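Local coordinates for probable ss-1,3-N-acetylglucosaminyltransferase (Staphylococcus aureus subsp. aureus N315, PDB 6H21), which belongs to the family 2 glycosyltransferases of the GT-A fold and holds manganese and uridine-diphosphate-N-acetylglucosamine in its pocket, at residues S23-T28 / E53-D58; V106-S111 / K176-S181; D296-L301 / N333-V338; N324-A329 / M339-L344. All coordinates share one frame; numbering follows the deposited sequence.

Interaction 1. Residues S23-T28 / E53-D58; sequences SVIMPT and ELIIID. With UD1 (uridine-diphosphate-N-acetylglucosamine), chain X.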
# COMPACT_ATOMS: atom_id res chain seq x y z
N SER C 23 26.85 -21.30 -40.95
CA SER C 23 25.54 -21.34 -41.59
C SER C 23 24.66 -20.18 -41.08
O SER C 23 24.31 -20.14 -39.91
CB SER C 23 24.83 -22.64 -41.31
OG SER C 23 25.57 -23.74 -41.81
N VAL C 24 24.28 -19.26 -41.98
CA VAL C 24 23.24 -18.29 -41.70
C VAL C 24 21.89 -18.97 -41.94
O VAL C 24 21.64 -19.50 -43.02
CB VAL C 24 23.40 -17.01 -42.53
CG1 VAL C 24 22.34 -15.97 -42.19
CG2 VAL C 24 24.79 -16.42 -42.37
N ILE C 25 21.04 -18.97 -40.90
CA ILE C 25 19.74 -19.60 -40.92
C ILE C 25 18.69 -18.48 -40.93
O ILE C 25 18.56 -17.74 -39.96
CB ILE C 25 19.57 -20.55 -39.72
CG1 ILE C 25 20.64 -21.65 -39.74
CG2 ILE C 25 18.16 -21.12 -39.67
CD1 ILE C 25 20.65 -22.54 -38.52
N MET C 26 17.95 -18.38 -42.04
CA MET C 26 16.98 -17.31 -42.24
C MET C 26 15.61 -17.89 -42.57
O MET C 26 15.39 -18.34 -43.69
CB MET C 26 17.42 -16.38 -43.37
CG MET C 26 16.49 -15.20 -43.57
SD MET C 26 17.05 -14.07 -44.86
CE MET C 26 16.87 -15.09 -46.31
N PRO C 27 14.65 -17.87 -41.62
CA PRO C 27 13.26 -18.19 -41.93
C PRO C 27 12.61 -17.03 -42.69
O PRO C 27 12.94 -15.87 -42.42
CB PRO C 27 12.62 -18.38 -40.55
CG PRO C 27 13.42 -17.47 -39.65
CD PRO C 27 14.83 -17.50 -40.21
N THR C 28 11.75 -17.35 -43.66
CA THR C 28 11.01 -16.36 -44.45
C THR C 28 9.52 -16.68 -44.38
O THR C 28 9.12 -17.83 -44.18
CB THR C 28 11.51 -16.32 -45.90
OG1 THR C 28 11.29 -17.58 -46.52
CG2 THR C 28 12.98 -15.97 -46.01
N GLU C 53 27.44 -20.53 -45.67
CA GLU C 53 26.26 -20.79 -46.45
C GLU C 53 25.11 -19.99 -45.86
O GLU C 53 25.09 -19.70 -44.68
CB GLU C 53 25.92 -22.29 -46.46
CG GLU C 53 25.75 -22.91 -45.08
CD GLU C 53 25.51 -24.42 -45.07
OE1 GLU C 53 25.53 -25.04 -46.15
OE2 GLU C 53 25.31 -24.98 -43.99
N LEU C 54 24.14 -19.67 -46.71
CA LEU C 54 22.88 -19.17 -46.28
C LEU C 54 21.84 -20.28 -46.50
O LEU C 54 21.71 -20.81 -47.62
CB LEU C 54 22.56 -17.91 -47.09
CG LEU C 54 21.14 -17.40 -46.94
CD1 LEU C 54 20.85 -16.99 -45.51
CD2 LEU C 54 20.91 -16.24 -47.89
N ILE C 55 21.17 -20.65 -45.40
CA ILE C 55 20.07 -21.61 -45.43
C ILE C 55 18.78 -20.82 -45.28
O ILE C 55 18.54 -20.25 -44.23
CB ILE C 55 20.21 -22.69 -44.33
CG1 ILE C 55 21.57 -23.39 -44.36
CG2 ILE C 55 19.06 -23.69 -44.41
CD1 ILE C 55 21.84 -24.28 -43.16
N ILE C 56 17.95 -20.80 -46.32
CA ILE C 56 16.64 -20.15 -46.27
C ILE C 56 15.57 -21.22 -46.05
O ILE C 56 15.43 -22.17 -46.83
CB ILE C 56 16.36 -19.33 -47.54
CG1 ILE C 56 17.54 -18.43 -47.92
CG2 ILE C 56 15.06 -18.54 -47.37
CD1 ILE C 56 17.37 -17.70 -49.24
N ILE C 57 14.78 -21.05 -44.98
CA ILE C 57 13.66 -21.92 -44.71
C ILE C 57 12.37 -21.12 -44.85
O ILE C 57 12.09 -20.30 -44.00
CB ILE C 57 13.76 -22.55 -43.32
CG1 ILE C 57 15.16 -23.08 -43.03
CG2 ILE C 57 12.68 -23.62 -43.17
CD1 ILE C 57 15.54 -24.28 -43.87
N ASP C 58 11.58 -21.38 -45.89
CA ASP C 58 10.35 -20.63 -46.10
C ASP C 58 9.17 -21.32 -45.40
O ASP C 58 8.86 -22.48 -45.66
CB ASP C 58 10.05 -20.44 -47.58
CG ASP C 58 8.80 -19.59 -47.77
OD1 ASP C 58 8.87 -18.37 -47.50
OD2 ASP C 58 7.76 -20.18 -48.10
C1' UD1 X . 10.74 -10.09 -33.14
C2' UD1 X . 11.94 -9.85 -32.21
C3' UD1 X . 13.17 -10.58 -32.75
C4' UD1 X . 12.84 -12.05 -32.96
C5' UD1 X . 11.55 -12.25 -33.77
C6' UD1 X . 11.15 -13.72 -33.87
C7' UD1 X . 11.96 -7.71 -30.99
C8' UD1 X . 12.34 -6.25 -31.06
N2' UD1 X . 12.21 -8.43 -32.09
O1' UD1 X . 11.08 -9.57 -34.43
O3' UD1 X . 14.27 -10.43 -31.84
O4' UD1 X . 13.93 -12.67 -33.66
O5' UD1 X . 10.46 -11.49 -33.21
O6' UD1 X . 11.08 -14.36 -32.59
O7' UD1 X . 11.47 -8.20 -29.99
N1 UD1 X . 8.49 -15.90 -39.61
C2 UD1 X . 8.27 -17.27 -39.84
N3 UD1 X . 7.04 -17.77 -39.87
C4 UD1 X . 5.98 -16.99 -39.70
C5 UD1 X . 6.15 -15.63 -39.48
C6 UD1 X . 7.44 -15.08 -39.42
O2 UD1 X . 9.21 -18.05 -40.00
O4 UD1 X . 4.85 -17.52 -39.76
C1B UD1 X . 9.88 -15.44 -39.57
C2B UD1 X . 10.13 -14.15 -40.33
O2' UD1 X . 10.24 -14.40 -41.73
C3B UD1 X . 11.43 -13.68 -39.69
C4B UD1 X . 11.34 -14.20 -38.26
O4B UD1 X . 10.30 -15.19 -38.23
O3B UD1 X . 12.56 -14.27 -40.35
C5B UD1 X . 10.99 -13.11 -37.26
O5B UD1 X . 9.92 -12.34 -37.79
PA UD1 X . 9.94 -10.74 -37.78
O1A UD1 X . 8.67 -10.32 -38.44
O2A UD1 X . 11.29 -10.17 -38.22
O3A UD1 X . 9.79 -10.50 -36.22
PB UD1 X . 10.03 -9.09 -35.51
O1B UD1 X . 8.74 -8.69 -34.85
O2B UD1 X . 10.71 -8.08 -36.43

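Interaction 2. Residues V106-S111 / K176-S181; sequences VFFLDS and KMFKKS. With UD1 (uridine-diphosphate-N-acetylglucosamine), chain X.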
# COMPACT_ATOMS: atom_id res chain seq x y z
N VAL C 106 26.41 -21.42 -36.17
CA VAL C 106 25.24 -20.90 -36.84
C VAL C 106 25.03 -19.43 -36.44
O VAL C 106 25.48 -18.95 -35.38
CB VAL C 106 23.97 -21.73 -36.56
CG1 VAL C 106 24.13 -23.18 -37.02
CG2 VAL C 106 23.55 -21.66 -35.10
N PHE C 107 24.31 -18.73 -37.31
CA PHE C 107 23.92 -17.35 -37.08
C PHE C 107 22.47 -17.18 -37.56
O PHE C 107 22.16 -17.40 -38.74
CB PHE C 107 24.87 -16.39 -37.80
CG PHE C 107 24.69 -14.97 -37.34
CD1 PHE C 107 23.50 -14.29 -37.55
CD2 PHE C 107 25.70 -14.31 -36.64
CE1 PHE C 107 23.33 -12.99 -37.10
CE2 PHE C 107 25.51 -13.02 -36.18
CZ PHE C 107 24.33 -12.35 -36.41
N PHE C 108 21.59 -16.78 -36.63
CA PHE C 108 20.19 -16.56 -36.97
C PHE C 108 20.02 -15.12 -37.47
O PHE C 108 20.35 -14.15 -36.81
CB PHE C 108 19.28 -16.89 -35.79
CG PHE C 108 19.36 -18.33 -35.35
CD1 PHE C 108 18.72 -19.33 -36.06
CD2 PHE C 108 20.11 -18.70 -34.24
CE1 PHE C 108 18.81 -20.66 -35.67
CE2 PHE C 108 20.21 -20.03 -33.85
CZ PHE C 108 19.55 -21.01 -34.56
N LEU C 109 19.46 -15.03 -38.68
CA LEU C 109 19.14 -13.78 -39.34
C LEU C 109 17.64 -13.77 -39.63
O LEU C 109 17.14 -14.69 -40.24
CB LEU C 109 19.96 -13.67 -40.62
CG LEU C 109 19.57 -12.53 -41.57
CD1 LEU C 109 19.81 -11.16 -40.93
CD2 LEU C 109 20.33 -12.66 -42.87
N ASP C 110 16.94 -12.72 -39.19
CA ASP C 110 15.54 -12.54 -39.55
C ASP C 110 15.50 -11.94 -40.97
O ASP C 110 16.40 -11.18 -41.37
CB ASP C 110 14.79 -11.74 -38.49
CG ASP C 110 14.63 -12.48 -37.17
OD1 ASP C 110 14.86 -13.72 -37.15
OD2 ASP C 110 14.26 -11.83 -36.17
N SER C 111 14.43 -12.30 -41.70
CA SER C 111 14.25 -12.05 -43.12
C SER C 111 14.08 -10.55 -43.44
O SER C 111 14.11 -10.17 -44.61
CB SER C 111 13.08 -12.83 -43.65
OG SER C 111 11.92 -12.52 -42.91
N LYS C 176 22.61 -13.70 -33.22
CA LYS C 176 23.92 -13.88 -32.63
C LYS C 176 24.60 -15.09 -33.30
O LYS C 176 23.94 -15.85 -34.00
CB LYS C 176 23.78 -14.15 -31.13
CG LYS C 176 23.20 -13.01 -30.30
CD LYS C 176 22.93 -13.38 -28.87
CE LYS C 176 22.57 -12.20 -27.99
NZ LYS C 176 21.34 -11.49 -28.44
N MET C 177 25.88 -15.29 -33.02
CA MET C 177 26.63 -16.42 -33.57
C MET C 177 26.84 -17.47 -32.46
O MET C 177 27.48 -17.22 -31.47
CB MET C 177 27.97 -15.96 -34.15
CG MET C 177 28.77 -17.06 -34.81
SD MET C 177 30.21 -16.46 -35.71
CE MET C 177 29.43 -15.54 -37.03
N PHE C 178 26.27 -18.66 -32.66
CA PHE C 178 26.23 -19.77 -31.71
C PHE C 178 27.06 -20.96 -32.22
O PHE C 178 26.89 -21.38 -33.32
CB PHE C 178 24.80 -20.28 -31.55
CG PHE C 178 23.79 -19.36 -30.91
CD1 PHE C 178 23.07 -18.45 -31.67
CD2 PHE C 178 23.49 -19.48 -29.57
CE1 PHE C 178 22.11 -17.64 -31.08
CE2 PHE C 178 22.53 -18.66 -28.99
CZ PHE C 178 21.84 -17.75 -29.75
N LYS C 179 27.90 -21.54 -31.35
CA LYS C 179 28.67 -22.74 -31.69
C LYS C 179 27.72 -23.94 -31.81
O LYS C 179 26.97 -24.25 -30.90
CB LYS C 179 29.76 -23.00 -30.64
CG LYS C 179 30.64 -24.21 -30.95
CD LYS C 179 31.83 -24.33 -30.03
CE LYS C 179 33.06 -23.64 -30.59
NZ LYS C 179 34.22 -23.76 -29.68
N LYS C 180 27.78 -24.62 -32.95
CA LYS C 180 26.79 -25.63 -33.32
C LYS C 180 26.87 -26.87 -32.40
O LYS C 180 25.85 -27.49 -32.11
CB LYS C 180 26.98 -26.01 -34.80
CG LYS C 180 25.93 -26.97 -35.35
CD LYS C 180 24.54 -26.37 -35.42
CE LYS C 180 23.42 -27.38 -35.53
NZ LYS C 180 23.74 -28.51 -36.44
N SER C 181 28.08 -27.23 -31.96
CA SER C 181 28.27 -28.47 -31.18
C SER C 181 27.53 -28.38 -29.83
O SER C 181 27.04 -29.38 -29.31
CB SER C 181 29.74 -28.75 -31.00
OG SER C 181 30.38 -27.68 -30.31
C1' UD1 X . 10.74 -10.09 -33.14
C2' UD1 X . 11.94 -9.85 -32.21
C3' UD1 X . 13.17 -10.58 -32.75
C4' UD1 X . 12.84 -12.05 -32.96
C5' UD1 X . 11.55 -12.25 -33.77
C6' UD1 X . 11.15 -13.72 -33.87
C7' UD1 X . 11.96 -7.71 -30.99
C8' UD1 X . 12.34 -6.25 -31.06
N2' UD1 X . 12.21 -8.43 -32.09
O1' UD1 X . 11.08 -9.57 -34.43
O3' UD1 X . 14.27 -10.43 -31.84
O4' UD1 X . 13.93 -12.67 -33.66
O5' UD1 X . 10.46 -11.49 -33.21
O6' UD1 X . 11.08 -14.36 -32.59
O7' UD1 X . 11.47 -8.20 -29.99
N1 UD1 X . 8.49 -15.90 -39.61
C2 UD1 X . 8.27 -17.27 -39.84
N3 UD1 X . 7.04 -17.77 -39.87
C4 UD1 X . 5.98 -16.99 -39.70
C5 UD1 X . 6.15 -15.63 -39.48
C6 UD1 X . 7.44 -15.08 -39.42
O2 UD1 X . 9.21 -18.05 -40.00
O4 UD1 X . 4.85 -17.52 -39.76
C1B UD1 X . 9.88 -15.44 -39.57
C2B UD1 X . 10.13 -14.15 -40.33
O2' UD1 X . 10.24 -14.40 -41.73
C3B UD1 X . 11.43 -13.68 -39.69
C4B UD1 X . 11.34 -14.20 -38.26
O4B UD1 X . 10.30 -15.19 -38.23
O3B UD1 X . 12.56 -14.27 -40.35
C5B UD1 X . 10.99 -13.11 -37.26
O5B UD1 X . 9.92 -12.34 -37.79
PA UD1 X . 9.94 -10.74 -37.78
O1A UD1 X . 8.67 -10.32 -38.44
O2A UD1 X . 11.29 -10.17 -38.22
O3A UD1 X . 9.79 -10.50 -36.22
PB UD1 X . 10.03 -9.09 -35.51
O1B UD1 X . 8.74 -8.69 -34.85
O2B UD1 X . 10.71 -8.08 -36.43

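Interaction 3. Residues D296-L301 / N333-V338; sequences DKIEWL and NDLLAV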
# COMPACT_ATOMS: atom_id res chain seq x y z
N ASP C 296 -9.62 -10.47 -16.76
CA ASP C 296 -8.39 -10.78 -17.49
C ASP C 296 -7.16 -10.51 -16.62
O ASP C 296 -6.17 -11.23 -16.73
CB ASP C 296 -8.32 -10.01 -18.80
CG ASP C 296 -9.39 -10.45 -19.78
OD1 ASP C 296 -9.81 -11.63 -19.70
OD2 ASP C 296 -9.83 -9.61 -20.58
N LYS C 297 -7.21 -9.45 -15.79
CA LYS C 297 -6.12 -9.16 -14.86
C LYS C 297 -5.95 -10.33 -13.88
O LYS C 297 -4.83 -10.73 -13.58
CB LYS C 297 -6.40 -7.88 -14.06
CG LYS C 297 -6.42 -6.61 -14.87
CD LYS C 297 -6.70 -5.36 -14.04
CE LYS C 297 -6.32 -4.11 -14.79
NZ LYS C 297 -6.79 -2.89 -14.11
N ILE C 298 -7.07 -10.84 -13.37
CA ILE C 298 -7.05 -11.89 -12.39
C ILE C 298 -6.39 -13.13 -13.02
O ILE C 298 -5.49 -13.73 -12.41
CB ILE C 298 -8.45 -12.17 -11.80
CG1 ILE C 298 -8.95 -11.03 -10.90
CG2 ILE C 298 -8.46 -13.48 -11.03
CD1 ILE C 298 -8.21 -10.90 -9.58
N GLU C 299 -6.81 -13.49 -14.24
CA GLU C 299 -6.29 -14.68 -14.91
C GLU C 299 -4.79 -14.48 -15.21
O GLU C 299 -3.99 -15.38 -14.96
CB GLU C 299 -7.11 -15.01 -16.16
CG GLU C 299 -6.92 -16.43 -16.69
N TRP C 300 -4.42 -13.31 -15.74
CA TRP C 300 -3.01 -12.98 -16.01
C TRP C 300 -2.15 -13.15 -14.74
O TRP C 300 -1.11 -13.83 -14.76
CB TRP C 300 -2.89 -11.56 -16.59
CG TRP C 300 -1.48 -11.20 -16.95
CD1 TRP C 300 -0.57 -10.56 -16.16
CD2 TRP C 300 -0.80 -11.50 -18.18
NE1 TRP C 300 0.62 -10.43 -16.83
CE2 TRP C 300 0.51 -10.99 -18.06
CE3 TRP C 300 -1.17 -12.16 -19.36
CZ2 TRP C 300 1.45 -11.10 -19.08
CZ3 TRP C 300 -0.22 -12.28 -20.36
CH2 TRP C 300 1.06 -11.75 -20.23
N LEU C 301 -2.59 -12.53 -13.64
CA LEU C 301 -1.83 -12.56 -12.41
C LEU C 301 -1.81 -13.98 -11.85
O LEU C 301 -0.83 -14.35 -11.29
CB LEU C 301 -2.44 -11.60 -11.39
CG LEU C 301 -1.79 -11.61 -10.00
CD1 LEU C 301 -0.32 -11.23 -10.06
CD2 LEU C 301 -2.55 -10.67 -9.07
N ASN C 333 -0.37 -13.39 -5.11
CA ASN C 333 -1.51 -13.43 -6.06
C ASN C 333 -2.55 -12.38 -5.63
O ASN C 333 -3.72 -12.66 -5.55
CB ASN C 333 -2.07 -14.86 -6.19
CG ASN C 333 -2.97 -15.08 -7.40
OD1 ASN C 333 -2.90 -14.36 -8.40
ND2 ASN C 333 -3.79 -16.11 -7.33
N ASP C 334 -2.08 -11.15 -5.35
CA ASP C 334 -2.88 -10.10 -4.73
C ASP C 334 -2.92 -8.88 -5.66
O ASP C 334 -1.99 -8.09 -5.69
CB ASP C 334 -2.30 -9.73 -3.37
CG ASP C 334 -3.18 -8.85 -2.49
OD1 ASP C 334 -3.70 -7.81 -2.96
OD2 ASP C 334 -3.25 -9.15 -1.29
N LEU C 335 -4.00 -8.77 -6.44
CA LEU C 335 -4.07 -7.79 -7.49
C LEU C 335 -4.01 -6.38 -6.88
O LEU C 335 -3.36 -5.52 -7.43
CB LEU C 335 -5.34 -8.01 -8.32
CG LEU C 335 -5.56 -6.96 -9.42
CD1 LEU C 335 -4.42 -6.98 -10.44
CD2 LEU C 335 -6.90 -7.16 -10.12
N LEU C 336 -4.68 -6.17 -5.74
CA LEU C 336 -4.70 -4.82 -5.06
C LEU C 336 -3.26 -4.40 -4.72
O LEU C 336 -2.88 -3.24 -4.88
CB LEU C 336 -5.57 -4.86 -3.81
CG LEU C 336 -7.09 -4.82 -4.02
CD1 LEU C 336 -7.84 -4.91 -2.70
CD2 LEU C 336 -7.51 -3.57 -4.74
N ALA C 337 -2.50 -5.36 -4.20
CA ALA C 337 -1.11 -5.14 -3.80
C ALA C 337 -0.24 -4.86 -5.03
O ALA C 337 0.63 -4.02 -4.96
CB ALA C 337 -0.60 -6.30 -3.01
N VAL C 338 -0.49 -5.51 -6.18
CA VAL C 338 0.30 -5.19 -7.39
C VAL C 338 -0.02 -3.77 -7.86
O VAL C 338 0.89 -2.99 -8.18
CB VAL C 338 0.12 -6.24 -8.51
CG1 VAL C 338 0.96 -5.89 -9.73
CG2 VAL C 338 0.44 -7.64 -8.01
O HOH W 1 -5.13 -13.57 -9.52

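Interaction 4. Residues N324-A329 / M339-L344; sequences NLKLEA and MIADKL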
# COMPACT_ATOMS: atom_id res chain seq x y z
N ASN C 324 10.84 -5.11 -4.44
CA ASN C 324 10.57 -6.08 -3.35
C ASN C 324 9.06 -6.29 -3.18
O ASN C 324 8.62 -7.40 -3.05
CB ASN C 324 11.23 -5.71 -2.01
CG ASN C 324 10.62 -4.55 -1.22
OD1 ASN C 324 10.29 -3.49 -1.75
ND2 ASN C 324 10.53 -4.70 0.10
N LEU C 325 8.29 -5.20 -3.11
CA LEU C 325 6.84 -5.22 -2.86
C LEU C 325 6.10 -5.84 -4.05
O LEU C 325 5.23 -6.70 -3.87
CB LEU C 325 6.34 -3.79 -2.61
CG LEU C 325 4.83 -3.63 -2.47
CD1 LEU C 325 4.29 -4.49 -1.34
CD2 LEU C 325 4.46 -2.17 -2.25
N LYS C 326 6.46 -5.41 -5.26
CA LYS C 326 5.77 -5.91 -6.49
C LYS C 326 5.92 -7.43 -6.58
O LYS C 326 4.95 -8.15 -6.77
CB LYS C 326 6.25 -5.17 -7.74
CG LYS C 326 5.51 -5.56 -9.01
CD LYS C 326 5.76 -4.64 -10.16
CE LYS C 326 4.90 -5.00 -11.37
NZ LYS C 326 4.93 -3.94 -12.40
N LEU C 327 7.14 -7.91 -6.33
CA LEU C 327 7.45 -9.31 -6.41
C LEU C 327 6.67 -10.08 -5.33
O LEU C 327 6.12 -11.12 -5.62
CB LEU C 327 8.96 -9.53 -6.28
CG LEU C 327 9.40 -11.00 -6.26
CD1 LEU C 327 8.95 -11.70 -7.52
CD2 LEU C 327 10.92 -11.10 -6.13
N GLU C 328 6.64 -9.57 -4.10
CA GLU C 328 5.88 -10.26 -3.05
C GLU C 328 4.38 -10.27 -3.40
O GLU C 328 3.72 -11.22 -3.14
CB GLU C 328 6.15 -9.64 -1.67
CG GLU C 328 5.64 -10.53 -0.54
CD GLU C 328 6.14 -11.96 -0.58
OE1 GLU C 328 7.37 -12.14 -0.68
OE2 GLU C 328 5.32 -12.91 -0.53
N ALA C 329 3.87 -9.18 -3.96
CA ALA C 329 2.47 -9.09 -4.30
C ALA C 329 2.12 -10.14 -5.37
O ALA C 329 1.07 -10.75 -5.29
CB ALA C 329 2.13 -7.70 -4.75
N MET C 339 -1.31 -3.43 -7.90
CA MET C 339 -1.77 -2.10 -8.24
C MET C 339 -1.05 -1.07 -7.35
O MET C 339 -0.53 -0.08 -7.85
CB MET C 339 -3.28 -1.98 -8.04
CG MET C 339 -4.09 -2.71 -9.09
SD MET C 339 -5.84 -2.65 -8.72
CE MET C 339 -6.26 -0.98 -9.22
N ILE C 340 -1.01 -1.32 -6.04
CA ILE C 340 -0.38 -0.39 -5.10
C ILE C 340 1.13 -0.34 -5.38
O ILE C 340 1.68 0.71 -5.51
CB ILE C 340 -0.69 -0.79 -3.65
CG1 ILE C 340 -2.17 -0.57 -3.31
CG2 ILE C 340 0.21 -0.06 -2.67
CD1 ILE C 340 -2.66 -1.42 -2.15
N ALA C 341 1.76 -1.50 -5.57
CA ALA C 341 3.21 -1.56 -5.86
C ALA C 341 3.55 -0.70 -7.08
O ALA C 341 4.54 0.06 -7.07
CB ALA C 341 3.66 -2.98 -6.06
N ASP C 342 2.68 -0.76 -8.11
CA ASP C 342 2.93 -0.03 -9.36
C ASP C 342 2.77 1.48 -9.15
O ASP C 342 3.52 2.25 -9.75
CB ASP C 342 2.04 -0.52 -10.50
CG ASP C 342 2.60 -1.71 -11.24
OD1 ASP C 342 3.84 -1.97 -11.13
OD2 ASP C 342 1.83 -2.37 -11.96
N LYS C 343 1.81 1.90 -8.31
CA LYS C 343 1.64 3.33 -7.96
C LYS C 343 2.86 3.88 -7.21
O LYS C 343 3.13 5.10 -7.28
CB LYS C 343 0.37 3.55 -7.13
CG LYS C 343 -0.88 3.76 -7.96
CD LYS C 343 -2.15 3.64 -7.18
CE LYS C 343 -3.33 3.33 -8.07
NZ LYS C 343 -3.48 4.33 -9.15
N LEU C 344 3.56 3.02 -6.44
CA LEU C 344 4.70 3.45 -5.64
C LEU C 344 6.01 3.46 -6.45
O LEU C 344 6.92 4.19 -6.10
CB LEU C 344 4.80 2.58 -4.39
CG LEU C 344 3.68 2.79 -3.38
CD1 LEU C 344 3.78 1.78 -2.26
CD2 LEU C 344 3.67 4.21 -2.83

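Interaction 1. Residues S23-T28 / E53-D58
T28 turns OG1 into the cleft between its own backbone N and carbonyl carbon (chi1 62°), while D58 swings its carboxylate opposite its backbone N (chi1 -177°), and the two polar groups meet at the end of paired parallel strands. These strands, with helix 35-43 between them in the chain, form a beta-alpha-beta unit of the GT-A nucleotide-binding sheet. T28 OG1 donates to D58 OD1 (2.7 Å), which accepts on its anti lone pair, the one away from OD2; S61 OG bonds the same OD1, so two hydroxyls grip that one oxygen. At the other end S23 OG reaches E53 OE2, again through the carboxylate's outer lone pair, at 2.5 Å, and R79 forms a salt bridge with E53 OE1.

Between these ends runs an unbroken set of parallel backbone bonds, in which I55 supplies both its groups: its N gives a nearly straight bond to V24 O (2.7 Å) and its O takes one from M26 N (2.9 Å).

On the face carrying V24, M26 and T28, M26 bends only at its last torsion, which sets CE against I56 CG1 at 3.8 Å with the two chains side by side. I56 CG2 also packs on T28 CG2, 3.6 Å away, and helices 35-43 and 66-72 close over this face. On the other face I55 and I57 meet helix 91-100. At the strand end P27 O, which makes no hydrogen bond to 53-58, takes hydrogen bonds from two ribose hydroxyls of UD1, O3B at 2.6 Å and O2' at 3.2 Å.

Interaction 2. Residues V106-S111 / K176-S181
V106 and F178 form an antiparallel hydrogen-bonded pair, with V106 N giving to F178 O at 2.9 Å and F178 N to V106 O at 2.8 Å. F107 and M177 follow as a non-hydrogen-bonded pair.

The carbonyl of K176 makes a second kind of contact: its O lies over one face of the F107 ring, 3.5 Å above the plane and toward the rim. It is buried with no hydrogen-bonding partner in the model, and the CA-H of F107 points at it.

Apolar contacts surround the pair. F178 presents CE1 at the edge of the F108 ring, the centroids of the two rings 5.8 Å apart and their planes at 68°. V106 CG1 rests on K180 CD at 3.6 Å, where helix 180-185 begins, while K180 NZ continues to S101 O and D184.

Polar contacts with UD1 come from the loop that leaves strand 105-108. D110 OD2 accepts from the sugar O4' at 2.7 Å, and R94 forms a salt bridge with D110 OD1. S111 N donates to the ribose O3B at 3.0 Å, and S111 OG pairs with O2'. A central-sheet strand followed by a loop carrying D110 and, two residues on, D112 at manganese is consistent with the DxD motif of GT-A glycosyltransferases.

Interaction 3. Residues D296-L301 / N333-V338
L335 pushes its CD2 methyl into the groove between two residues of one turn of helix 294-308, meeting K297 CB at 4.0 Å and I298 CD1 at a similar range. The I298 chain comes across it at about a right angle, whereas K297 offers only the root of its side chain; its extended remainder leads away to A288 O and S290 O.

The reciprocal bump is L301. With CG opposite the backbone N (chi1 175°), it drives its branched end into the hollow formed where the chain turns from helix 324-332 into helix 335-344. CD2 settles on the first backbone atoms of the new helix, 3.6 Å from L335 N. CD1 reaches deeper, to V338 CG2 at 4.2 Å, and N333 OD1 borders the hollow at its exposed edge, 3.4 Å from L301 CG.

No direct hydrogen bond joins the two segments. One water bridges them instead, donating to I298 O at 2.9 Å and to N333 OD1 at 2.6 Å, so the amide oxygen of N333 serves both as a neighbour of the leucine and as a polar link.

The hollow owes its form to the turn. N333, with positive phi (61°), ends helix 324-332, and D334 begins the next by taking A337 N on its OD1 at 3.0 Å, from above the carboxylate plane. The D334 side chain also lies close to a bound manganese and packs on L336 of the third subunit. This is a Schellman motif followed directly by an N-cap, the tight corner of a helical hairpin, set against a third helix in the TarS linker domain.

Interaction 4. Residues N324-A329 / M339-L344
Helices 324-332 and 335-344 run antiparallel, their axes here 8.7 Å apart at 165°, and come closest where the CA atoms of K326 and A341 stand only 5.1 Å from each other. A small residue makes this approach possible: A341 CB sits directly on the opposing backbone, 3.6 Å from K326 CA, with K326 CB beside it. L325 covers the same methyl from one side, its CG 3.8 Å from A341 CB, and its CD2 goes on to meet L344 CD1 at 4.0 Å, one turn further along the second helix.

Past A341 on the other side, K326 carries the polar part of the contact. Its chain leaves opposite the backbone N (chi1 -176°) and stays extended to the end, which takes the ammonium across to D342. There NZ bonds D342 OD1 at 2.6 Å in a salt bridge, on the lone pair that faces the other oxygen; OD2 remains farther off, 3.5 Å from NZ, so the grip is one-sided. CE follows close behind, 3.2 Å from D342 OD1. The backbone O of K285 takes a second bond from NZ, which probably helps fix the direction of the ammonium, and ties the hairpin to the loop between helices 264-281 and 294-308.

Nearer the turn the pair continues with A329 facing A337 and V338. The hairpin also meets the other copies of the protein: N324 bonds N289 and K343 of the third subunit, and L344 packs on L344 of the second. The helix pair thus follows helix 294-308 in the chain and packs against both other subunits, L325 on I340 of the third and I340 on L325 of the second.

Overall arrangement
The four contacts form two clusters on opposite sides of the chain's centre. Interactions 1 and 2, centres 10 Å apart, come first along the chain and share the mixed sheet: strands 22-28 and 105-108 are neighbours, joined by a probable hydrogen bond from I25 N to F107 O, and both lead to UD1. Interactions 3 and 4, centres 11 Å apart, lie in the C-terminal linker domain and share helix 335-344; their segments alternate in sequence, and a probable backbone hydrogen bond from D334 N to A329 O connects them. Centres of the two clusters are about 38 to 44 Å apart, with no direct touch. One end thus contributes to the ligand pocket, while the other, touching both other subunits, belongs to the three-chain interface.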